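Local atomic coordinates of capsular polysaccharide biosynthesis protein (Vibrio cholerae, PDB entry 1XPJ), a protein that is of unknown function but may act in capsular polysaccharide biosynthesis and probably belongs to the haloacid dehalogenase (HAD)-like hydrolases. Residues Leu8-Thr13 with Ile69-Leu73; Leu66-Thr70 with Glu82-Gly86. All coordinates share one frame; numbering follows the deposited sequence. Where two conformers were deposited one is given.

Contact 1 of 2, residues Leu8-Thr13 with Ile69-Leu73; sequences LDGTLT and ITEWL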
loop_
_atom_site.group_PDB
_atom_site.type_symbol
_atom_site.label_atom_id
_atom_site.label_comp_id
_atom_site.label_asym_id
_atom_site.label_seq_id
_atom_site.Cartn_x
_atom_site.Cartn_y
_atom_site.Cartn_z
ATOM N N LEU A 8 10.177 -14.668 1.338
ATOM C CA LEU A 8 11.357 -14.849 0.508
ATOM C C LEU A 8 12.555 -15.316 1.331
ATOM O O LEU A 8 13.011 -16.441 1.137
ATOM C CB LEU A 8 11.655 -13.563 -0.272
ATOM C CG LEU A 8 12.926 -13.383 -1.105
ATOM C CD1 LEU A 8 13.054 -14.428 -2.206
ATOM C CD2 LEU A 8 12.889 -11.977 -1.706
ATOM N N ASP A 9 13.046 -14.459 2.235
ATOM C CA ASP A 9 14.224 -14.742 3.044
ATOM C C ASP A 9 13.936 -15.768 4.142
ATOM O O ASP A 9 13.109 -15.532 5.025
ATOM C CB ASP A 9 14.774 -13.447 3.671
ATOM C CG ASP A 9 15.208 -12.418 2.627
ATOM O OD1 ASP A 9 16.086 -12.725 1.806
ATOM O OD2 ASP A 9 14.730 -11.272 2.547
ATOM N N GLY A 10 14.627 -16.900 4.092
ATOM C CA GLY A 10 14.426 -17.959 5.061
ATOM C C GLY A 10 13.440 -19.018 4.598
ATOM O O GLY A 10 13.394 -20.108 5.167
ATOM N N THR A 11 12.651 -18.696 3.573
ATOM C CA THR A 11 11.668 -19.631 3.031
ATOM C C THR A 11 12.161 -20.143 1.700
ATOM O O THR A 11 12.248 -21.350 1.494
ATOM C CB THR A 11 10.297 -18.933 2.847
ATOM O OG1 THR A 11 9.708 -18.734 4.130
ATOM C CG2 THR A 11 9.283 -19.843 2.135
ATOM N N LEU A 12 12.481 -19.221 0.793
ATOM C CA LEU A 12 13.074 -19.593 -0.484
ATOM C C LEU A 12 14.610 -19.552 -0.428
ATOM O O LEU A 12 15.271 -20.084 -1.318
ATOM C CB LEU A 12 12.533 -18.698 -1.598
ATOM C CG LEU A 12 11.284 -19.143 -2.366
ATOM C CD1 LEU A 12 10.458 -20.170 -1.613
ATOM C CD2 LEU A 12 10.420 -17.949 -2.755
ATOM N N THR A 13 15.161 -18.937 0.629
ATOM C CA THR A 13 16.610 -18.798 0.804
ATOM C C THR A 13 17.098 -19.422 2.118
ATOM O O THR A 13 16.334 -19.532 3.086
ATOM C CB THR A 13 17.095 -17.296 0.700
ATOM O OG1 THR A 13 17.002 -16.654 1.980
ATOM C CG2 THR A 13 16.196 -16.437 -0.209
ATOM N N ILE A 69 15.726 -8.991 -6.288
ATOM C CA ILE A 69 14.785 -10.077 -6.056
ATOM C C ILE A 69 14.452 -10.806 -7.363
ATOM O O ILE A 69 14.566 -12.032 -7.446
ATOM C CB ILE A 69 13.498 -9.562 -5.387
ATOM C CG1 ILE A 69 13.781 -9.079 -3.963
ATOM C CG2 ILE A 69 12.365 -10.628 -5.438
ATOM C CD1 ILE A 69 12.625 -8.294 -3.363
ATOM N N THR A 70 14.037 -10.056 -8.378
ATOM C CA THR A 70 13.601 -10.675 -9.625
ATOM C C THR A 70 14.751 -11.417 -10.284
ATOM O O THR A 70 14.611 -12.575 -10.661
ATOM C CB THR A 70 12.972 -9.632 -10.576
ATOM O OG1 THR A 70 13.994 -8.831 -11.176
ATOM C CG2 THR A 70 12.108 -8.641 -9.798
ATOM N N GLU A 71 15.890 -10.745 -10.396
ATOM C CA GLU A 71 17.111 -11.364 -10.901
ATOM C C GLU A 71 17.391 -12.704 -10.202
ATOM O O GLU A 71 17.645 -13.667 -10.827
ATOM C CB GLU A 71 18.298 -10.392 -10.742
ATOM C CG GLU A 71 19.603 -10.966 -11.296
ATOM C CD GLU A 71 20.808 -10.115 -10.942
ATOM O OE1 GLU A 71 21.234 -10.143 -9.765
ATOM O OE2 GLU A 71 21.325 -9.428 -11.850
ATOM N N TRP A 72 17.315 -12.723 -8.868
ATOM C CA TRP A 72 17.566 -13.929 -8.092
ATOM C C TRP A 72 16.524 -15.020 -8.350
ATOM O O TRP A 72 16.870 -16.192 -8.540
ATOM C CB TRP A 72 17.651 -13.601 -6.602
ATOM C CG TRP A 72 18.118 -14.735 -5.754
ATOM C CD1 TRP A 72 19.412 -15.004 -5.375
ATOM C CD2 TRP A 72 17.309 -15.773 -5.178
ATOM N NE1 TRP A 72 19.451 -16.131 -4.588
ATOM C CE2 TRP A 72 18.176 -16.627 -4.449
ATOM C CE3 TRP A 72 15.929 -16.062 -5.182
ATOM C CZ2 TRP A 72 17.708 -17.750 -3.736
ATOM C CZ3 TRP A 72 15.467 -17.177 -4.473
ATOM C CH2 TRP A 72 16.357 -18.007 -3.762
ATOM N N LEU A 73 15.255 -14.629 -8.365
ATOM C CA LEU A 73 14.173 -15.556 -8.670
ATOM C C LEU A 73 14.378 -16.192 -10.046
ATOM O O LEU A 73 14.328 -17.421 -10.164
ATOM C CB LEU A 73 12.787 -14.877 -8.536
ATOM C CG LEU A 73 12.366 -14.452 -7.115
ATOM C CD1 LEU A 73 11.285 -13.404 -7.157
ATOM C CD2 LEU A 73 11.883 -15.624 -6.287
#

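Contact 2 of 2, residues Leu66-Thr70 with Glu82-Gly86; sequences LPIIT and EILVG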
loop_
_atom_site.group_PDB
_atom_site.type_symbol
_atom_site.label_atom_id
_atom_site.label_comp_id
_atom_site.label_asym_id
_atom_site.label_seq_id
_atom_site.Cartn_x
_atom_site.Cartn_y
_atom_site.Cartn_z
ATOM N N LEU A 66 13.815 -4.452 -5.405
ATOM C CA LEU A 66 13.054 -5.234 -6.398
ATOM C C LEU A 66 13.899 -5.834 -7.520
ATOM O O LEU A 66 13.752 -7.024 -7.777
ATOM C CB LEU A 66 11.851 -4.469 -6.963
ATOM C CG LEU A 66 10.461 -4.927 -6.493
ATOM C CD1 LEU A 66 9.375 -3.954 -7.027
ATOM C CD2 LEU A 66 10.101 -6.391 -6.899
ATOM N N PRO A 67 14.772 -5.066 -8.184
ATOM C CA PRO A 67 15.643 -5.648 -9.219
ATOM C C PRO A 67 16.397 -6.903 -8.776
ATOM O O PRO A 67 16.368 -7.884 -9.515
ATOM C CB PRO A 67 16.622 -4.512 -9.554
ATOM C CG PRO A 67 15.848 -3.270 -9.238
ATOM C CD PRO A 67 15.001 -3.616 -8.039
ATOM N N ILE A 68 17.017 -6.886 -7.599
ATOM C CA ILE A 68 17.804 -8.019 -7.107
ATOM C C ILE A 68 16.951 -9.227 -6.764
ATOM O O ILE A 68 17.394 -10.358 -6.953
ATOM C CB ILE A 68 18.695 -7.599 -5.910
ATOM C CG1 ILE A 68 19.951 -6.915 -6.434
ATOM C CG2 ILE A 68 19.100 -8.798 -5.032
ATOM C CD1 ILE A 68 20.610 -5.996 -5.427
ATOM N N ILE A 69 15.726 -8.991 -6.288
ATOM C CA ILE A 69 14.785 -10.077 -6.056
ATOM C C ILE A 69 14.452 -10.806 -7.363
ATOM O O ILE A 69 14.566 -12.032 -7.446
ATOM C CB ILE A 69 13.498 -9.562 -5.387
ATOM C CG1 ILE A 69 13.781 -9.079 -3.963
ATOM C CG2 ILE A 69 12.365 -10.628 -5.438
ATOM C CD1 ILE A 69 12.625 -8.294 -3.363
ATOM N N THR A 70 14.037 -10.056 -8.378
ATOM C CA THR A 70 13.601 -10.675 -9.625
ATOM C C THR A 70 14.751 -11.417 -10.284
ATOM O O THR A 70 14.611 -12.575 -10.661
ATOM C CB THR A 70 12.972 -9.632 -10.576
ATOM O OG1 THR A 70 13.994 -8.831 -11.176
ATOM C CG2 THR A 70 12.108 -8.641 -9.798
ATOM N N GLU A 82 3.335 -13.093 -9.023
ATOM C CA GLU A 82 3.327 -11.743 -8.450
ATOM C C GLU A 82 4.501 -11.556 -7.510
ATOM O O GLU A 82 4.944 -12.518 -6.891
ATOM C CB GLU A 82 2.048 -11.479 -7.645
ATOM C CG GLU A 82 0.776 -11.255 -8.456
ATOM C CD GLU A 82 -0.452 -11.161 -7.566
ATOM O OE1 GLU A 82 -0.315 -10.701 -6.401
ATOM O OE2 GLU A 82 -1.555 -11.526 -8.018
ATOM N N ILE A 83 5.006 -10.327 -7.412
ATOM C CA ILE A 83 5.892 -9.952 -6.323
ATOM C C ILE A 83 5.304 -8.758 -5.572
ATOM O O ILE A 83 4.823 -7.809 -6.189
ATOM C CB ILE A 83 7.313 -9.613 -6.804
ATOM C CG1 ILE A 83 7.853 -10.687 -7.745
ATOM C CG2 ILE A 83 8.232 -9.458 -5.607
ATOM C CD1 ILE A 83 9.164 -10.280 -8.430
ATOM N N LEU A 84 5.349 -8.832 -4.242
ATOM C CA LEU A 84 4.778 -7.831 -3.368
ATOM C C LEU A 84 5.856 -7.474 -2.351
ATOM O O LEU A 84 6.362 -8.348 -1.662
ATOM C CB LEU A 84 3.544 -8.403 -2.651
ATOM C CG LEU A 84 2.229 -8.694 -3.419
ATOM C CD1 LEU A 84 1.155 -9.150 -2.438
ATOM C CD2 LEU A 84 1.717 -7.482 -4.212
ATOM N N VAL A 85 6.220 -6.197 -2.277
ATOM C CA VAL A 85 7.195 -5.748 -1.293
ATOM C C VAL A 85 6.425 -4.939 -0.259
ATOM O O VAL A 85 5.237 -4.709 -0.442
ATOM C CB VAL A 85 8.330 -4.920 -1.931
ATOM C CG1 VAL A 85 9.289 -5.807 -2.667
ATOM C CG2 VAL A 85 7.767 -3.825 -2.865
ATOM N N GLY A 86 7.085 -4.535 0.829
ATOM C CA GLY A 86 6.442 -3.700 1.827
ATOM C C GLY A 86 5.653 -4.465 2.889
ATOM O O GLY A 86 4.837 -3.888 3.615
#

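Contact 1 of 2, residues Leu8-Thr13 with Ile69-Leu73
Leu8 meets Ile69 and Trp72 where the loop after strand 3-6, which carries what looks like the DxDx(T/V) signature of HAD-like hydrolases (Asp7, Asp9, Thr11), packs against helix 66-75. The six touching residues are all buried. With CG anti to the backbone N (chi1 173°), Leu8 reaches toward the helix and splits its two methyls: CD2 lies 3.8 Å from CG1 of Ile69 and 4.0 Å from its CG2, while CD1 sits 4.3 Å from CZ3 of Trp72 and also faces CD2 of Leu73. Asp9 turns elsewhere, to a salt bridge with Arg49. The chain then folds back on itself: the N of Leu12 donates to the O of Leu8 at 2.9 Å, and the N of Gly10 to OG1 of Thr13 at 3.2 Å, the N-H pointing almost straight at the oxygen (161°). This turn brings Leu12 and Thr13 alongside Leu8, facing the same helix. In the conformer given, one of two modelled, Leu12 packs its CB near CZ3 of Trp72 and touches Val29 and Leu33 of helix 27-38. The indole NE1 is satisfied by the O of Val23, which helps to set how the ring is turned. Thr13 adds CG2, obliquely placed 3.9 Å from CH2 of Trp72, and that same CH2 has the carbonyl O of Leu12 at the ring edge, near its plane, 3.4 Å away.

Contact 2 of 2, residues Leu66-Thr70 with Glu82-Gly86
This is apolar helix-on-sheet packing: the first turn of helix 66-75 lies over strand 82-85, an outer strand of the parallel sheet within this chain, in the α/β arrangement expected of a HAD-like domain. The helix runs roughly antiparallel to the strand, at 143° between their directions, with the short axes 10.6 Å apart at closest approach. Ile83 and Val85, two apart on the strand, both point toward the helix, whereas Leu84 between them points away and touches Val44 and Ser46 of strand 42-47. Leu66 of a third subunit, another copy of the protein, packs on Leu66 here, and ND2 of that subunit's Asn62 is hydrogen-bonded to the O of Ile83. In the conformer given, one of two modelled, Thr70 donates OG1 to the O of Pro67 and places its methyl CG2 against CD1 of Ile83, the side chains crossing at about a right angle. Ile69 spans both strand residues, CG2 4.3 Å from CG2 of Ile83 and CD1 4.2 Å from CG1 of Val85. Leu66 bridges the same pair with different atoms: its CG is 4.1 Å from CG1 of Val85, and its CD2 is 3.8 Å from CG2 of Ile83, the side chains sliding past each other in opposite directions.

How the contacts relate
Both contacts draw on helix 66-75 and share Ile69, which faces both ways. Their centres lie about 9 Å apart, and they meet where CD1 of Leu73 lies 4.0 Å from CD1 of Ile83. Contact 1 is the more central: its centre is about 7 Å from that of the chain, the centre of contact 2 about 11 Å. All touching residues of contact 1 are buried, whereas contact 2 mixes buried and partly exposed residues beside a third subunit. The chemistry also differs: contact 1 joins a loop held by its own hydrogen bonds to the helix through mixed polar, aromatic and aliphatic groups, while in contact 2 Ile83 and Val85 offer aliphatic branches from strand 82-85.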